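Local coordinates for hypothetical protein AGR_L_1239 (Agrobacterium tumefaciens str. C58, PDB 1VQS) that is of unknown function but belongs to the NIPSNAP family and folds as a ferredoxin-like alpha/beta domain of the dimeric alpha-beta barrel clan, at residues G25-Y30 with F53-G58; E37-Q42 with G47-Y52; W67-L72 with A76-R81. All blocks are in the same frame, centred on the assembly; numbering follows the deposited sequence.

Contact 1: G25-Y30 with F53-G58; sequences GAIPAY and FFSEIG
Phe54 receives Ile27 from the N-terminal part of helix 27-46, and the meeting shows how a first turn can lean, through a single branched side chain, on the outermost strand of this chain's own sheet, which a second subunit extends. Along 53-58, Phe53 carries the strand in, and its backbone pairs with Val64 of strand 62-69. At Phe54 the strand turns its side chain to the helix: in the conformer described, CB lies 4.0 Å from Ile27 CG2, and the same methyl sits 4.1 Å from Phe54 CD2, approaching the ring obliquely. The two side chains run nearly perpendicular. Ile27 can touch with both branches because CG2 stands anti to the backbone N while the other branch, extended at chi2 175°, carries CD1 to 4.2 Å from Phe54 CB. His7 of the second subunit meets the Phe54 ring edge-to-face. One residue on, Ser55 is brushed by that CD1, 4.3 Å from Ser55 N; in its conformer here the hydroxyl is engaged with Pro59 O and Glu62 N. The chain then turns a corner at Glu56. With no hydrogen bond joining the two segments, their cohesion is apolar and undirected, resting on methyls, a methylene and the near part of the ring.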
ATOM      1  N   GLY B  25      20.343  -2.860   4.189  1.00 18.92           N
ATOM      2  CA  GLY B  25      21.636  -3.500   4.326  1.00 19.13           C
ATOM      3  C   GLY B  25      21.890  -4.153   5.665  1.00 20.35           C
ATOM      4  O   GLY B  25      22.985  -4.657   5.907  1.00 20.96           O
ATOM      5  N   ALA B  26      20.896  -4.135   6.550  1.00 19.00           N
ATOM      6  CA  ALA B  26      21.071  -4.638   7.911  1.00 20.32           C
ATOM      7  C   ALA B  26      20.915  -6.145   8.103  1.00 21.17           C
ATOM      8  O   ALA B  26      21.140  -6.630   9.207  1.00 20.20           O
ATOM      9  CB  ALA B  26      20.114  -3.930   8.830  1.00 20.45           C
ATOM     10  N   ILE B  27      20.504  -6.891   7.077  1.00 20.26           N
ATOM     11  CA  ILE B  27      20.259  -8.333   7.271  1.00 19.30           C
ATOM     12  C   ILE B  27      21.456  -9.079   7.883  1.00 20.79           C
ATOM     13  O   ILE B  27      21.291  -9.776   8.880  1.00 20.27           O
ATOM     14  CB  ILE B  27      19.742  -9.029   6.001  1.00 20.56           C
ATOM     15  CG1 ILE B  27      18.257  -8.709   5.768  0.50 19.10           C
ATOM     16  CG2 ILE B  27      19.839 -10.576   6.133  1.00 21.27           C
ATOM     17  CD1 ILE B  27      17.702  -9.278   4.459  0.50 16.19           C
ATOM     18  N   PRO B  28      22.655  -8.925   7.319  1.00 21.36           N
ATOM     19  CA  PRO B  28      23.776  -9.684   7.916  1.00 21.27           C
ATOM     20  C   PRO B  28      24.029  -9.340   9.386  1.00 19.91           C
ATOM     21  O   PRO B  28      24.231 -10.270  10.188  1.00 22.34           O
ATOM     22  CB  PRO B  28      24.978  -9.312   7.037  1.00 21.99           C
ATOM     23  CG  PRO B  28      24.370  -8.888   5.718  1.00 23.50           C
ATOM     24  CD  PRO B  28      23.065  -8.209   6.102  1.00 22.22           C
ATOM     25  N   ALA B  29      24.012  -8.062   9.753  1.00 20.74           N
ATOM     26  CA  ALA B  29      24.190  -7.692  11.171  1.00 21.16           C
ATOM     27  C   ALA B  29      23.106  -8.230  12.084  1.00 20.55           C
ATOM     28  O   ALA B  29      23.368  -8.705  13.202  1.00 22.61           O
ATOM     29  CB  ALA B  29      24.311  -6.186  11.327  1.00 24.04           C
ATOM     30  N   TYR B  30      21.873  -8.163  11.597  1.00 19.77           N
ATOM     31  CA  TYR B  30      20.718  -8.653  12.326  1.00 19.13           C
ATOM     32  C   TYR B  30      20.832 -10.150  12.576  1.00 21.05           C
ATOM     33  O   TYR B  30      20.659 -10.638  13.706  1.00 20.29           O
ATOM     34  CB  TYR B  30      19.439  -8.301  11.547  1.00 19.96           C
ATOM     35  CG  TYR B  30      18.172  -8.832  12.136  1.00 18.73           C
ATOM     36  CD1 TYR B  30      17.744 -10.124  11.838  1.00 18.38           C
ATOM     37  CD2 TYR B  30      17.345  -8.047  12.935  1.00 20.03           C
ATOM     38  CE1 TYR B  30      16.567 -10.627  12.367  1.00 19.70           C
ATOM     39  CE2 TYR B  30      16.163  -8.560  13.471  1.00 21.01           C
ATOM     40  CZ  TYR B  30      15.788  -9.852  13.189  1.00 21.54           C
ATOM     41  OH  TYR B  30      14.616 -10.368  13.709  1.00 21.24           O
ATOM     42  N   PHE B  53      13.499 -16.844   8.244  1.00 19.59           N
ATOM     43  CA  PHE B  53      13.913 -16.617   6.857  1.00 18.40           C
ATOM     44  C   PHE B  53      14.294 -15.168   6.615  1.00 18.78           C
ATOM     45  O   PHE B  53      13.844 -14.269   7.303  1.00 20.38           O
ATOM     46  CB  PHE B  53      12.777 -16.967   5.884  1.00 19.20           C
ATOM     47  CG  PHE B  53      12.137 -18.305   6.159  1.00 18.31           C
ATOM     48  CD1 PHE B  53      12.764 -19.461   5.775  1.00 20.47           C
ATOM     49  CD2 PHE B  53      10.924 -18.415   6.814  1.00 20.26           C
ATOM     50  CE1 PHE B  53      12.198 -20.705   6.016  1.00 21.47           C
ATOM     51  CE2 PHE B  53      10.358 -19.692   7.068  1.00 21.54           C
ATOM     52  CZ  PHE B  53      10.999 -20.814   6.652  1.00 21.30           C
ATOM     53  N   PHE B  54      15.110 -14.987   5.591  1.00 18.24           N
ATOM     54  CA  PHE B  54      15.467 -13.659   5.108  1.00 18.07           C
ATOM     55  C   PHE B  54      15.295 -13.588   3.599  1.00 18.46           C
ATOM     56  O   PHE B  54      15.298 -14.595   2.909  1.00 20.08           O
ATOM     57  CB  PHE B  54      16.885 -13.243   5.520  1.00 19.07           C
ATOM     58  CG  PHE B  54      17.967 -14.107   4.992  1.00 18.79           C
ATOM     59  CD1 PHE B  54      18.325 -15.282   5.642  1.00 21.06           C
ATOM     60  CD2 PHE B  54      18.667 -13.734   3.860  1.00 22.80           C
ATOM     61  CE1 PHE B  54      19.353 -16.052   5.160  1.00 21.39           C
ATOM     62  CE2 PHE B  54      19.689 -14.510   3.362  1.00 23.25           C
ATOM     63  CZ  PHE B  54      20.027 -15.671   4.008  1.00 21.41           C
ATOM     64  N   SER B  55      15.026 -12.390   3.083  0.50 20.53           N
ATOM     65  CA  SER B  55      14.576 -12.306   1.700  0.50 21.14           C
ATOM     66  C   SER B  55      15.707 -12.401   0.662  0.50 20.08           C
ATOM     67  O   SER B  55      16.820 -11.942   0.890  0.50 21.66           O
ATOM     68  CB  SER B  55      13.669 -11.080   1.478  0.50 21.88           C
ATOM     69  OG  SER B  55      14.198  -9.870   1.969  0.50 15.28           O
ATOM     70  N   GLU B  56      15.365 -13.002  -0.486  1.00 18.94           N
ATOM     71  CA  GLU B  56      16.209 -13.148  -1.659  1.00 19.82           C
ATOM     72  C   GLU B  56      15.578 -12.541  -2.914  1.00 19.03           C
ATOM     73  O   GLU B  56      16.238 -11.795  -3.631  1.00 20.30           O
ATOM     74  CB  GLU B  56      16.489 -14.635  -1.916  0.50 20.90           C
ATOM     75  CG  GLU B  56      17.294 -14.927  -3.188  0.50 20.09           C
ATOM     76  CD  GLU B  56      18.658 -14.218  -3.213  0.50 24.08           C
ATOM     77  OE1 GLU B  56      19.255 -14.030  -2.137  0.50 25.16           O
ATOM     78  OE2 GLU B  56      19.149 -13.854  -4.308  0.50 20.72           O
ATOM     79  N   ILE B  57      14.332 -12.900  -3.212  1.00 19.46           N
ATOM     80  CA  ILE B  57      13.575 -12.261  -4.315  1.00 19.16           C
ATOM     81  C   ILE B  57      12.201 -11.847  -3.794  1.00 19.10           C
ATOM     82  O   ILE B  57      11.451 -12.667  -3.268  1.00 19.14           O
ATOM     83  CB  ILE B  57      13.452 -13.156  -5.570  1.00 18.90           C
ATOM     84  CG1 ILE B  57      14.833 -13.523  -6.113  1.00 20.75           C
ATOM     85  CG2 ILE B  57      12.656 -12.418  -6.656  1.00 20.09           C
ATOM     86  CD1 ILE B  57      14.877 -14.718  -7.038  1.00 22.33           C
ATOM     87  N   GLY B  58      11.893 -10.554  -3.921  1.00 18.77           N
ATOM     88  CA  GLY B  58      10.648  -9.974  -3.416  1.00 19.59           C
ATOM     89  C   GLY B  58      10.969  -8.718  -2.639  1.00 21.10           C
ATOM     90  O   GLY B  58      11.854  -7.991  -3.032  1.00 20.47           O
TER

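Contact 2: E37-Q42 with G47-Y52; sequences EGIEIQ and GELVGY
Ile39 meets Tyr52 and Leu49 through one methyl, which makes this a compact example of a helix packing on a sheet beside a buried polar bridge. The apolar part comes first. Ile39 CD1 lies 3.9 Å from Tyr52 CE2 and 4.1 Å from Tyr52 CD2, an oblique approach to the ring. The same methyl is 4.2 Å from Leu49 CD2, so it touches two strand residues that both point to the helix. A chi1 of -165° sends Ile39 CG1 away from the backbone N, and the bend at chi2 65° turns CD1 onto the strand residues. Phe112 of a neighbouring subunit packs on Ile39 and meets the Tyr52 ring edge-to-face.

The spacing is that of a helix lying on a sheet. In this ferredoxin-like domain helix 27-46 covers the antiparallel sheet, and the axes of 37-42 and 48-52 approach to 10.5 Å, their N-to-C directions 127° apart. Gly47, with positive phi, ends the helix and lets the chain turn back into the strand, where Val50 and Gly51 both face Ile66 in a classic beta bulge.

The polar part is indirect. Gln42 OE1 comes to the edge of the Tyr52 ring, near its plane, but Gln42 OE1 and Tyr52 OH are 4.9 Å apart, too far for a direct bond. A water closes the gap: it donates to Gln42 OE1 at 2.7 Å and stands 2.6 Å from Tyr52 OH, in the plane of the ring. The buried amide oxygen is thereby satisfied, and the phenol oxygen has a second hydrogen-bond partner in Tyr30 OH. Two partners at that oxygen help to fix where the phenol ends.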
ATOM      1  N   GLU B  37      23.193 -14.029  20.204  1.00 21.77           N
ATOM      2  CA  GLU B  37      22.773 -13.417  21.470  1.00 22.91           C
ATOM      3  C   GLU B  37      21.282 -13.445  21.757  1.00 24.13           C
ATOM      4  O   GLU B  37      20.908 -13.213  22.896  1.00 27.34           O
ATOM      5  CB  GLU B  37      23.286 -11.959  21.537  1.00 23.85           C
ATOM      6  CG  GLU B  37      24.805 -11.835  21.305  1.00 28.17           C
ATOM      7  CD  GLU B  37      25.364 -10.412  21.468  1.00 31.40           C
ATOM      8  OE1 GLU B  37      25.076  -9.777  22.497  1.00 36.71           O
ATOM      9  OE2 GLU B  37      26.111  -9.937  20.572  1.00 33.48           O
ATOM     10  N   GLY B  38      20.429 -13.718  20.757  1.00 21.44           N
ATOM     11  CA  GLY B  38      18.985 -13.595  20.950  1.00 22.15           C
ATOM     12  C   GLY B  38      18.098 -14.822  20.802  1.00 21.58           C
ATOM     13  O   GLY B  38      17.129 -14.994  21.537  1.00 21.13           O
ATOM     14  N   ILE B  39      18.375 -15.676  19.823  1.00 22.67           N
ATOM     15  CA  ILE B  39      17.381 -16.690  19.467  1.00 21.71           C
ATOM     16  C   ILE B  39      17.176 -17.744  20.553  1.00 21.62           C
ATOM     17  O   ILE B  39      16.062 -18.195  20.770  1.00 20.67           O
ATOM     18  CB  ILE B  39      17.708 -17.322  18.085  1.00 21.28           C
ATOM     19  CG1 ILE B  39      16.496 -18.084  17.544  1.00 22.22           C
ATOM     20  CG2 ILE B  39      18.908 -18.204  18.167  1.00 23.85           C
ATOM     21  CD1 ILE B  39      15.311 -17.231  17.239  1.00 24.82           C
ATOM     22  N   GLU B  40      18.217 -18.139  21.270  1.00 20.60           N
ATOM     23  CA  GLU B  40      17.997 -19.114  22.349  1.00 21.41           C
ATOM     24  C   GLU B  40      17.121 -18.575  23.483  1.00 19.75           C
ATOM     25  O   GLU B  40      16.225 -19.279  23.995  1.00 20.17           O
ATOM     26  CB  GLU B  40      19.327 -19.685  22.864  1.00 23.99           C
ATOM     27  CG  GLU B  40      19.954 -20.646  21.860  1.00 26.20           C
ATOM     28  CD  GLU B  40      19.018 -21.825  21.475  1.00 30.55           C
ATOM     29  OE1 GLU B  40      18.563 -22.582  22.388  1.00 38.29           O
ATOM     30  OE2 GLU B  40      18.733 -21.981  20.268  1.00 36.35           O
ATOM     31  N   ILE B  41      17.355 -17.323  23.863  1.00 20.43           N
ATOM     32  CA  ILE B  41      16.477 -16.687  24.837  1.00 20.20           C
ATOM     33  C   ILE B  41      15.046 -16.595  24.309  1.00 19.50           C
ATOM     34  O   ILE B  41      14.098 -16.934  25.009  1.00 19.28           O
ATOM     35  CB  ILE B  41      17.026 -15.295  25.240  1.00 21.82           C
ATOM     36  CG1 ILE B  41      18.342 -15.436  26.034  1.00 23.66           C
ATOM     37  CG2 ILE B  41      15.992 -14.512  26.029  1.00 22.32           C
ATOM     38  CD1 ILE B  41      19.210 -14.174  26.054  1.00 24.75           C
ATOM     39  N   GLN B  42      14.885 -16.176  23.053  1.00 19.51           N
ATOM     40  CA  GLN B  42      13.552 -16.003  22.482  1.00 19.88           C
ATOM     41  C   GLN B  42      12.812 -17.351  22.459  1.00 19.92           C
ATOM     42  O   GLN B  42      11.680 -17.450  22.908  1.00 18.65           O
ATOM     43  CB  GLN B  42      13.641 -15.433  21.073  1.00 20.35           C
ATOM     44  CG  GLN B  42      12.325 -14.979  20.542  1.00 20.32           C
ATOM     45  CD  GLN B  42      12.469 -14.314  19.203  1.00 20.32           C
ATOM     46  OE1 GLN B  42      13.375 -14.659  18.443  1.00 23.75           O
ATOM     47  NE2 GLN B  42      11.534 -13.393  18.874  1.00 22.54           N
ATOM     48  N   GLY B  47       8.743 -20.904  22.712  1.00 19.00           N
ATOM     49  CA  GLY B  47       8.567 -22.315  22.414  1.00 18.62           C
ATOM     50  C   GLY B  47       8.969 -22.747  21.011  1.00 20.68           C
ATOM     51  O   GLY B  47      10.153 -22.734  20.638  1.00 21.27           O
ATOM     52  N   GLU B  48       7.971 -23.133  20.233  1.00 19.43           N
ATOM     53  CA  GLU B  48       8.161 -23.845  18.972  1.00 18.46           C
ATOM     54  C   GLU B  48       8.393 -22.882  17.805  1.00 18.08           C
ATOM     55  O   GLU B  48       7.459 -22.394  17.185  1.00 18.63           O
ATOM     56  CB  GLU B  48       6.961 -24.773  18.705  1.00 20.07           C
ATOM     57  CG  GLU B  48       6.834 -25.881  19.775  1.00 22.41           C
ATOM     58  CD  GLU B  48       5.946 -27.048  19.348  1.00 26.24           C
ATOM     59  OE1 GLU B  48       6.030 -27.490  18.180  1.00 28.98           O
ATOM     60  OE2 GLU B  48       5.195 -27.553  20.202  1.00 26.21           O
ATOM     61  N   LEU B  49       9.669 -22.597  17.534  1.00 19.47           N
ATOM     62  CA  LEU B  49      10.058 -21.899  16.311  1.00 19.34           C
ATOM     63  C   LEU B  49       9.869 -22.839  15.142  1.00 19.31           C
ATOM     64  O   LEU B  49      10.400 -23.944  15.145  1.00 19.14           O
ATOM     65  CB  LEU B  49      11.518 -21.488  16.391  1.00 19.67           C
ATOM     66  CG  LEU B  49      12.102 -20.793  15.164  1.00 20.78           C
ATOM     67  CD1 LEU B  49      11.407 -19.475  14.858  1.00 19.38           C
ATOM     68  CD2 LEU B  49      13.631 -20.595  15.339  1.00 21.16           C
ATOM     69  N   VAL B  50       9.157 -22.359  14.127  1.00 18.59           N
ATOM     70  CA  VAL B  50       8.843 -23.141  12.928  1.00 19.66           C
ATOM     71  C   VAL B  50       9.850 -22.869  11.813  1.00 19.70           C
ATOM     72  O   VAL B  50      10.387 -23.791  11.196  1.00 21.94           O
ATOM     73  CB  VAL B  50       7.413 -22.820  12.465  1.00 21.87           C
ATOM     74  CG1 VAL B  50       7.133 -23.446  11.130  1.00 22.45           C
ATOM     75  CG2 VAL B  50       6.394 -23.321  13.488  1.00 21.77           C
ATOM     76  N   GLY B  51      10.112 -21.602  11.571  1.00 19.54           N
ATOM     77  CA  GLY B  51      11.045 -21.242  10.522  1.00 18.91           C
ATOM     78  C   GLY B  51      11.494 -19.804  10.684  1.00 20.11           C
ATOM     79  O   GLY B  51      10.817 -19.008  11.330  1.00 20.76           O
ATOM     80  N   TYR B  52      12.658 -19.484  10.130  1.00 18.46           N
ATOM     81  CA  TYR B  52      13.230 -18.160  10.279  1.00 18.18           C
ATOM     82  C   TYR B  52      13.969 -17.851   8.985  1.00 18.22           C
ATOM     83  O   TYR B  52      14.962 -18.498   8.676  1.00 19.04           O
ATOM     84  CB  TYR B  52      14.170 -18.140  11.481  1.00 18.32           C
ATOM     85  CG  TYR B  52      14.294 -16.772  12.164  1.00 19.38           C
ATOM     86  CD1 TYR B  52      14.885 -15.691  11.522  1.00 20.92           C
ATOM     87  CD2 TYR B  52      13.869 -16.592  13.480  1.00 19.96           C
ATOM     88  CE1 TYR B  52      15.004 -14.438  12.155  1.00 18.35           C
ATOM     89  CE2 TYR B  52      13.985 -15.345  14.118  1.00 18.23           C
ATOM     90  CZ  TYR B  52      14.556 -14.272  13.446  1.00 19.58           C
ATOM     91  OH  TYR B  52      14.704 -13.018  14.061  1.00 21.37           O
TER
HETATM   92  O   HOH W   1      14.143 -12.821  16.632  1.00 17.79           O

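Contact 3: W67-L72 with A76-R81; sequences WAFSSL and AERRAR
Arg78 reaches from its helix to the ring of Phe69, a worked case of a long charged side chain lending its aliphatic part to a strand. Its CB points toward the strand segment, and CG follows on the course set by chi1 -71°, beside the backbone N. From CG to NE the chain is extended, which carries CD to the rim of the phenyl group: CD lies 4.0 Å from Phe69 CE1 and 4.1 Å from Phe69 CD1, at the ring edge and near its plane. Beyond CD the chemistry changes. NE forms a salt bridge with Asp74, one turn earlier in the helix, and NH1 bonds to His45 O near the end of helix 27-46. The guanidinium plane is turned 49° from that of the phenyl ring, so the two are not stacked; the contact is made by the methylene, and the charge is served by its other partners.

Where the helix starts, the link is backbone to backbone. Ala76 N donates to Leu72 O at 2.9 Å, the first-turn bond of helix 72-84. Ser71 occupies the N-cap position, its OG accepting from Asp74 N. The whole is a strand passing through a short capped turn into a helix that folds back over the sheet at a slant to the strand, the beta-alpha connection of the second half of a ferredoxin-like domain.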
ATOM      1  N   TRP B  67       6.148 -18.973  14.336  1.00 18.48           N
ATOM      2  CA  TRP B  67       6.080 -19.677  15.609  1.00 19.28           C
ATOM      3  C   TRP B  67       4.751 -20.409  15.672  1.00 20.27           C
ATOM      4  O   TRP B  67       3.754 -19.901  15.153  1.00 20.05           O
ATOM      5  CB  TRP B  67       6.134 -18.662  16.763  1.00 21.38           C
ATOM      6  CG  TRP B  67       7.406 -17.909  16.797  1.00 20.97           C
ATOM      7  CD1 TRP B  67       7.710 -16.767  16.086  1.00 22.86           C
ATOM      8  CD2 TRP B  67       8.593 -18.250  17.531  1.00 20.61           C
ATOM      9  NE1 TRP B  67       9.006 -16.389  16.341  1.00 22.97           N
ATOM     10  CE2 TRP B  67       9.555 -17.258  17.244  1.00 22.05           C
ATOM     11  CE3 TRP B  67       8.921 -19.271  18.426  1.00 20.33           C
ATOM     12  CZ2 TRP B  67      10.831 -17.271  17.807  1.00 22.49           C
ATOM     13  CZ3 TRP B  67      10.201 -19.270  18.995  1.00 21.42           C
ATOM     14  CH2 TRP B  67      11.128 -18.261  18.676  1.00 21.00           C
ATOM     15  N   ALA B  68       4.717 -21.563  16.343  1.00 19.82           N
ATOM     16  CA  ALA B  68       3.482 -22.360  16.540  1.00 19.70           C
ATOM     17  C   ALA B  68       3.093 -22.319  17.997  1.00 19.61           C
ATOM     18  O   ALA B  68       3.961 -22.462  18.859  1.00 21.13           O
ATOM     19  CB  ALA B  68       3.719 -23.806  16.159  1.00 19.89           C
ATOM     20  N   PHE B  69       1.786 -22.149  18.251  1.00 17.91           N
ATOM     21  CA  PHE B  69       1.218 -22.110  19.615  1.00 18.94           C
ATOM     22  C   PHE B  69      -0.011 -22.996  19.723  1.00 19.53           C
ATOM     23  O   PHE B  69      -0.781 -23.108  18.759  1.00 20.65           O
ATOM     24  CB  PHE B  69       0.812 -20.675  19.965  1.00 19.85           C
ATOM     25  CG  PHE B  69       1.952 -19.705  19.954  1.00 19.41           C
ATOM     26  CD1 PHE B  69       2.830 -19.677  21.007  1.00 17.90           C
ATOM     27  CD2 PHE B  69       2.151 -18.826  18.907  1.00 19.71           C
ATOM     28  CE1 PHE B  69       3.905 -18.790  21.019  1.00 18.75           C
ATOM     29  CE2 PHE B  69       3.223 -17.951  18.910  1.00 18.75           C
ATOM     30  CZ  PHE B  69       4.091 -17.921  19.976  1.00 19.45           C
ATOM     31  N   SER B  70      -0.234 -23.596  20.885  1.00 19.77           N
ATOM     32  CA  SER B  70      -1.395 -24.470  21.036  1.00 19.07           C
ATOM     33  C   SER B  70      -2.683 -23.685  21.255  1.00 21.41           C
ATOM     34  O   SER B  70      -3.782 -24.212  21.011  1.00 22.89           O
ATOM     35  CB  SER B  70      -1.203 -25.451  22.199  1.00 20.76           C
ATOM     36  OG  SER B  70      -0.842 -24.750  23.358  1.00 23.58           O
ATOM     37  N   SER B  71      -2.540 -22.451  21.742  1.00 20.60           N
ATOM     38  CA  SER B  71      -3.661 -21.543  21.902  1.00 21.29           C
ATOM     39  C   SER B  71      -3.169 -20.136  21.968  1.00 21.09           C
ATOM     40  O   SER B  71      -1.993 -19.905  22.271  1.00 21.74           O
ATOM     41  CB  SER B  71      -4.440 -21.840  23.176  1.00 22.20           C
ATOM     42  OG  SER B  71      -3.741 -21.494  24.359  1.00 23.79           O
ATOM     43  N   LEU B  72      -4.055 -19.183  21.689  1.00 21.43           N
ATOM     44  CA  LEU B  72      -3.661 -17.810  21.746  1.00 20.75           C
ATOM     45  C   LEU B  72      -3.512 -17.307  23.166  1.00 18.30           C
ATOM     46  O   LEU B  72      -2.727 -16.379  23.386  1.00 19.68           O
ATOM     47  CB  LEU B  72      -4.584 -16.915  20.917  1.00 21.87           C
ATOM     48  CG  LEU B  72      -4.550 -17.281  19.418  1.00 23.17           C
ATOM     49  CD1 LEU B  72      -5.463 -16.374  18.612  1.00 28.30           C
ATOM     50  CD2 LEU B  72      -3.163 -17.230  18.822  1.00 22.37           C
ATOM     51  N   ALA B  76      -0.125 -15.625  24.551  1.00 20.43           N
ATOM     52  CA  ALA B  76      -0.088 -14.380  25.318  1.00 20.74           C
ATOM     53  C   ALA B  76       0.767 -14.511  26.586  1.00 20.72           C
ATOM     54  O   ALA B  76       1.552 -13.626  26.915  1.00 21.62           O
ATOM     55  CB  ALA B  76      -1.488 -13.952  25.671  1.00 23.01           C
ATOM     56  N   GLU B  77       0.624 -15.623  27.276  1.00 20.03           N
ATOM     57  CA  GLU B  77       1.354 -15.836  28.520  1.00 20.82           C
ATOM     58  C   GLU B  77       2.855 -15.942  28.224  1.00 20.89           C
ATOM     59  O   GLU B  77       3.692 -15.394  28.953  1.00 21.77           O
ATOM     60  CB  GLU B  77       0.837 -17.095  29.171  1.00 21.27           C
ATOM     61  CG  GLU B  77      -0.598 -16.912  29.675  1.00 24.10           C
ATOM     62  CD  GLU B  77      -1.323 -18.205  29.953  1.00 33.97           C
ATOM     63  OE1 GLU B  77      -0.650 -19.251  30.074  1.00 34.04           O
ATOM     64  OE2 GLU B  77      -2.579 -18.163  30.059  1.00 45.21           O
ATOM     65  N   ARG B  78       3.180 -16.627  27.124  1.00 19.91           N
ATOM     66  CA  ARG B  78       4.585 -16.781  26.699  1.00 19.57           C
ATOM     67  C   ARG B  78       5.212 -15.449  26.322  1.00 21.16           C
ATOM     68  O   ARG B  78       6.360 -15.157  26.706  1.00 21.35           O
ATOM     69  CB  ARG B  78       4.700 -17.808  25.551  1.00 18.68           C
ATOM     70  CG  ARG B  78       4.461 -19.239  25.969  1.00 19.14           C
ATOM     71  CD  ARG B  78       4.355 -20.143  24.781  1.00 18.88           C
ATOM     72  NE  ARG B  78       4.254 -21.558  25.142  1.00 18.39           N
ATOM     73  CZ  ARG B  78       5.290 -22.354  25.412  1.00 18.73           C
ATOM     74  NH1 ARG B  78       6.529 -21.888  25.377  1.00 18.10           N
ATOM     75  NH2 ARG B  78       5.083 -23.617  25.732  1.00 20.95           N
ATOM     76  N   ARG B  79       4.495 -14.635  25.549  1.00 19.90           N
ATOM     77  CA  ARG B  79       5.053 -13.345  25.166  1.00 22.93           C
ATOM     78  C   ARG B  79       5.212 -12.422  26.365  1.00 21.61           C
ATOM     79  O   ARG B  79       6.140 -11.620  26.390  1.00 22.13           O
ATOM     80  CB  ARG B  79       4.191 -12.700  24.094  1.00 23.25           C
ATOM     81  CG  ARG B  79       4.257 -13.466  22.790  1.00 28.53           C
ATOM     82  CD  ARG B  79       4.024 -12.664  21.534  1.00 31.40           C
ATOM     83  NE  ARG B  79       4.849 -11.455  21.439  1.00 29.41           N
ATOM     84  CZ  ARG B  79       6.045 -11.346  20.849  1.00 27.57           C
ATOM     85  NH1 ARG B  79       6.659 -12.354  20.248  1.00 29.15           N
ATOM     86  NH2 ARG B  79       6.648 -10.172  20.870  1.00 31.81           N
ATOM     87  N   ALA B  80       4.297 -12.498  27.323  1.00 21.84           N
ATOM     88  CA  ALA B  80       4.431 -11.678  28.533  1.00 20.18           C
ATOM     89  C   ALA B  80       5.719 -12.051  29.257  1.00 22.39           C
ATOM     90  O   ALA B  80       6.451 -11.186  29.720  1.00 21.32           O
ATOM     91  CB  ALA B  80       3.246 -11.832  29.437  1.00 21.44           C
ATOM     92  N   ARG B  81       5.996 -13.357  29.373  1.00 20.69           N
ATOM     93  CA  ARG B  81       7.219 -13.790  30.042  1.00 19.54           C
ATOM     94  C   ARG B  81       8.474 -13.356  29.271  1.00 18.04           C
ATOM     95  O   ARG B  81       9.483 -12.928  29.861  1.00 20.15           O
ATOM     96  CB  ARG B  81       7.212 -15.305  30.261  1.00 18.87           C
ATOM     97  CG  ARG B  81       6.199 -15.706  31.309  1.00 18.27           C
ATOM     98  CD  ARG B  81       6.371 -17.119  31.814  1.00 22.90           C
ATOM     99  NE  ARG B  81       6.208 -18.105  30.749  1.00 22.35           N
ATOM    100  CZ  ARG B  81       5.090 -18.779  30.470  1.00 21.20           C
ATOM    101  NH1 ARG B  81       3.982 -18.585  31.161  1.00 23.12           N
ATOM    102  NH2 ARG B  81       5.098 -19.652  29.473  1.00 21.95           N
TER

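Contacts 1 and 2 are two stations along one helix-strand pair, 27-46 with 48-55. Their centres lie about 17 Å apart, yet they touch where Tyr30 OH and Tyr52 OH stand 2.7 Å from each other, a probable hydrogen bond. Contact 3 belongs to the next strand of the same sheet and to the helix that follows it. Its centre is about 13 Å from that of contact 2, and the two meet: Glu48 O lies 3.0 Å from Ala68 N, probably hydrogen-bonded, and Trp67 packs against Leu49 and Gln42. Contacts 1 and 3, with centres about 26 Å apart, fall on opposite sides of the chain's centre. Contacts 1 and 2 both also touch the same neighbouring subunit.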